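Uric acid oxidase (Arthrobacter globiformis, PDB 1VAX) catalyses the oxidation of uric acid by molecular oxygen to 5-hydroxyisourate, which is then processed to (S)-allantoin. Local coordinates at residues A[152-157]-A[166-171]. Numbering follows the deposited sequence.
Sequences EFHGFP and ETTDRI
The guanidinium of Arg170 overlaps the root of the Phe153 side chain. CB of Phe153 sits over the centre of one guanidinium face, 3.5 Å from NH1 of Arg170. The Phe153 ring and the guanidinium are nearly parallel, 9° apart. With CG of Arg170 set between the backbone N and the carbonyl carbon (chi1 68°) and the chain extended to NE, the guanidinium comes to lie against Phe153 CB. A water in the guanidinium plane accepts from Arg170 NH2 and donates to Glu152 O. NE of Arg170 is held by Ser151 OG, which helps fix the rotation of the group. Both residues probably bind urate, so the contact would place two parts of the substrate site side by side.

The backbones form a single antiparallel bridge, a hydrogen-bonded pair of Phe153 and Thr167. Phe153 N donates to Thr167 O at 3.0 Å. The return bond, Thr167 N to Phe153 O, is 3.2 Å. Further along, Gly155 N gives a 2.7 Å bond to the anti lone pair of Glu166 OE2. CG of Glu166 also touches CE1 of the Phe156 ring.

On Glu152, CB lies 3.2 Å from Thr167 O, and OE1 passes 3.7 Å from Thr168 CG2. OE1 also accepts from His154 NE2, nearly in the imidazole plane, while OE2 is hydrogen-bonded to His208 NE2. With an alanine here, both histidines would probably lose their carboxylate partner, and the His154 ring is likely to be freer to turn.

Both segments belong to the long loop between strands 133-147 and 172-182. Arg170 leans on Asn239 of strand 230-244, and Asn51 of a second subunit packs on Phe153. Asp169 forms a salt bridge with Arg22 of a third subunit, just before the chain enters strand 172-182.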
loop_
_atom_site.group_PDB
_atom_site.type_symbol
_atom_site.label_atom_id
_atom_site.label_comp_id
_atom_site.label_asym_id
_atom_site.label_seq_id
_atom_site.Cartn_x
_atom_site.Cartn_y
_atom_site.Cartn_z
ATOM N N GLU A 152 27.571 15.946 4.190
ATOM C CA GLU A 152 28.173 16.318 2.923
ATOM C C GLU A 152 28.485 15.075 2.109
ATOM O O GLU A 152 28.358 13.944 2.597
ATOM C CB GLU A 152 29.435 17.169 3.133
ATOM C CG GLU A 152 30.134 17.027 4.467
ATOM C CD GLU A 152 31.220 18.088 4.672
ATOM O OE1 GLU A 152 32.047 18.288 3.758
ATOM O OE2 GLU A 152 31.251 18.720 5.749
ATOM N N PHE A 153 28.835 15.287 0.848
ATOM C CA PHE A 153 29.188 14.192 -0.042
ATOM C C PHE A 153 30.051 14.750 -1.153
ATOM O O PHE A 153 29.566 15.430 -2.059
ATOM C CB PHE A 153 27.948 13.526 -0.640
ATOM C CG PHE A 153 28.253 12.254 -1.385
ATOM C CD1 PHE A 153 28.925 11.208 -0.752
ATOM C CD2 PHE A 153 27.895 12.104 -2.718
ATOM C CE1 PHE A 153 29.237 10.024 -1.444
ATOM C CE2 PHE A 153 28.198 10.932 -3.414
ATOM C CZ PHE A 153 28.873 9.889 -2.771
ATOM N N HIS A 154 31.341 14.458 -1.065
ATOM C CA HIS A 154 32.304 14.929 -2.042
ATOM C C HIS A 154 33.473 13.959 -2.125
ATOM O O HIS A 154 33.581 13.030 -1.321
ATOM C CB HIS A 154 32.789 16.328 -1.637
ATOM C CG HIS A 154 33.189 16.437 -0.198
ATOM N ND1 HIS A 154 34.354 15.891 0.296
ATOM C CD2 HIS A 154 32.569 17.017 0.858
ATOM C CE1 HIS A 154 34.437 16.131 1.593
ATOM N NE2 HIS A 154 33.365 16.812 1.959
ATOM N N GLY A 155 34.340 14.163 -3.110
ATOM C CA GLY A 155 35.489 13.290 -3.258
ATOM C C GLY A 155 35.213 11.985 -3.979
ATOM O O GLY A 155 36.065 11.096 -3.995
ATOM N N PHE A 156 34.028 11.853 -4.571
ATOM C CA PHE A 156 33.694 10.640 -5.305
ATOM C C PHE A 156 34.255 10.765 -6.717
ATOM O O PHE A 156 34.478 11.873 -7.198
ATOM C CB PHE A 156 32.174 10.427 -5.359
ATOM C CG PHE A 156 31.388 11.665 -5.720
ATOM C CD1 PHE A 156 31.004 12.574 -4.735
ATOM C CD2 PHE A 156 31.023 11.914 -7.039
ATOM C CE1 PHE A 156 30.263 13.714 -5.058
ATOM C CE2 PHE A 156 30.285 13.050 -7.375
ATOM C CZ PHE A 156 29.903 13.952 -6.380
ATOM N N PRO A 157 34.487 9.630 -7.400
ATOM C CA PRO A 157 35.028 9.631 -8.763
ATOM C C PRO A 157 34.030 10.209 -9.750
ATOM O O PRO A 157 32.829 9.967 -9.636
ATOM C CB PRO A 157 35.275 8.146 -9.058
ATOM C CG PRO A 157 35.171 7.469 -7.733
ATOM C CD PRO A 157 34.170 8.260 -6.974
ATOM N N GLU A 166 29.625 18.009 -6.181
ATOM C CA GLU A 166 30.076 17.851 -4.806
ATOM C C GLU A 166 29.320 18.841 -3.925
ATOM O O GLU A 166 28.906 19.898 -4.393
ATOM C CB GLU A 166 31.575 18.126 -4.699
ATOM C CG GLU A 166 32.456 17.089 -5.368
ATOM C CD GLU A 166 33.925 17.345 -5.111
ATOM O OE1 GLU A 166 34.474 18.316 -5.678
ATOM O OE2 GLU A 166 34.529 16.580 -4.331
ATOM N N THR A 167 29.142 18.505 -2.652
ATOM C CA THR A 167 28.439 19.400 -1.745
ATOM C C THR A 167 28.911 19.225 -0.311
ATOM O O THR A 167 29.258 18.122 0.108
ATOM C CB THR A 167 26.913 19.167 -1.794
ATOM O OG1 THR A 167 26.256 20.165 -1.007
ATOM C CG2 THR A 167 26.558 17.800 -1.245
ATOM N N THR A 168 28.929 20.321 0.438
ATOM C CA THR A 168 29.336 20.270 1.836
ATOM C C THR A 168 28.151 20.548 2.762
ATOM O O THR A 168 28.326 20.708 3.972
ATOM C CB THR A 168 30.437 21.292 2.144
ATOM O OG1 THR A 168 29.954 22.612 1.867
ATOM C CG2 THR A 168 31.678 21.007 1.293
ATOM N N ASP A 169 26.950 20.602 2.194
ATOM C CA ASP A 169 25.740 20.853 2.987
ATOM C C ASP A 169 24.529 20.303 2.247
ATOM O O ASP A 169 24.109 20.847 1.225
ATOM C CB ASP A 169 25.541 22.360 3.226
ATOM C CG ASP A 169 24.539 22.658 4.347
ATOM O OD1 ASP A 169 23.767 21.751 4.738
ATOM O OD2 ASP A 169 24.517 23.812 4.834
ATOM N N ARG A 170 23.969 19.217 2.760
ATOM C CA ARG A 170 22.804 18.616 2.130
ATOM C C ARG A 170 21.954 17.962 3.204
ATOM O O ARG A 170 22.390 17.800 4.339
ATOM C CB ARG A 170 23.226 17.542 1.122
ATOM C CG ARG A 170 23.861 16.313 1.779
ATOM C CD ARG A 170 24.095 15.174 0.802
ATOM N NE ARG A 170 24.623 13.998 1.494
ATOM C CZ ARG A 170 24.822 12.814 0.928
ATOM N NH1 ARG A 170 24.545 12.628 -0.360
ATOM N NH2 ARG A 170 25.282 11.802 1.661
ATOM N N ILE A 171 20.735 17.603 2.840
ATOM C CA ILE A 171 19.851 16.917 3.769
ATOM C C ILE A 171 20.197 15.432 3.681
ATOM O O ILE A 171 20.522 14.925 2.609
ATOM C CB ILE A 171 18.369 17.096 3.377
ATOM C CG1 ILE A 171 17.877 18.481 3.815
ATOM C CG2 ILE A 171 17.520 15.989 4.002
ATOM C CD1 ILE A 171 16.418 18.735 3.482
HETATM O O HOH W 1 26.408 12.538 4.148
#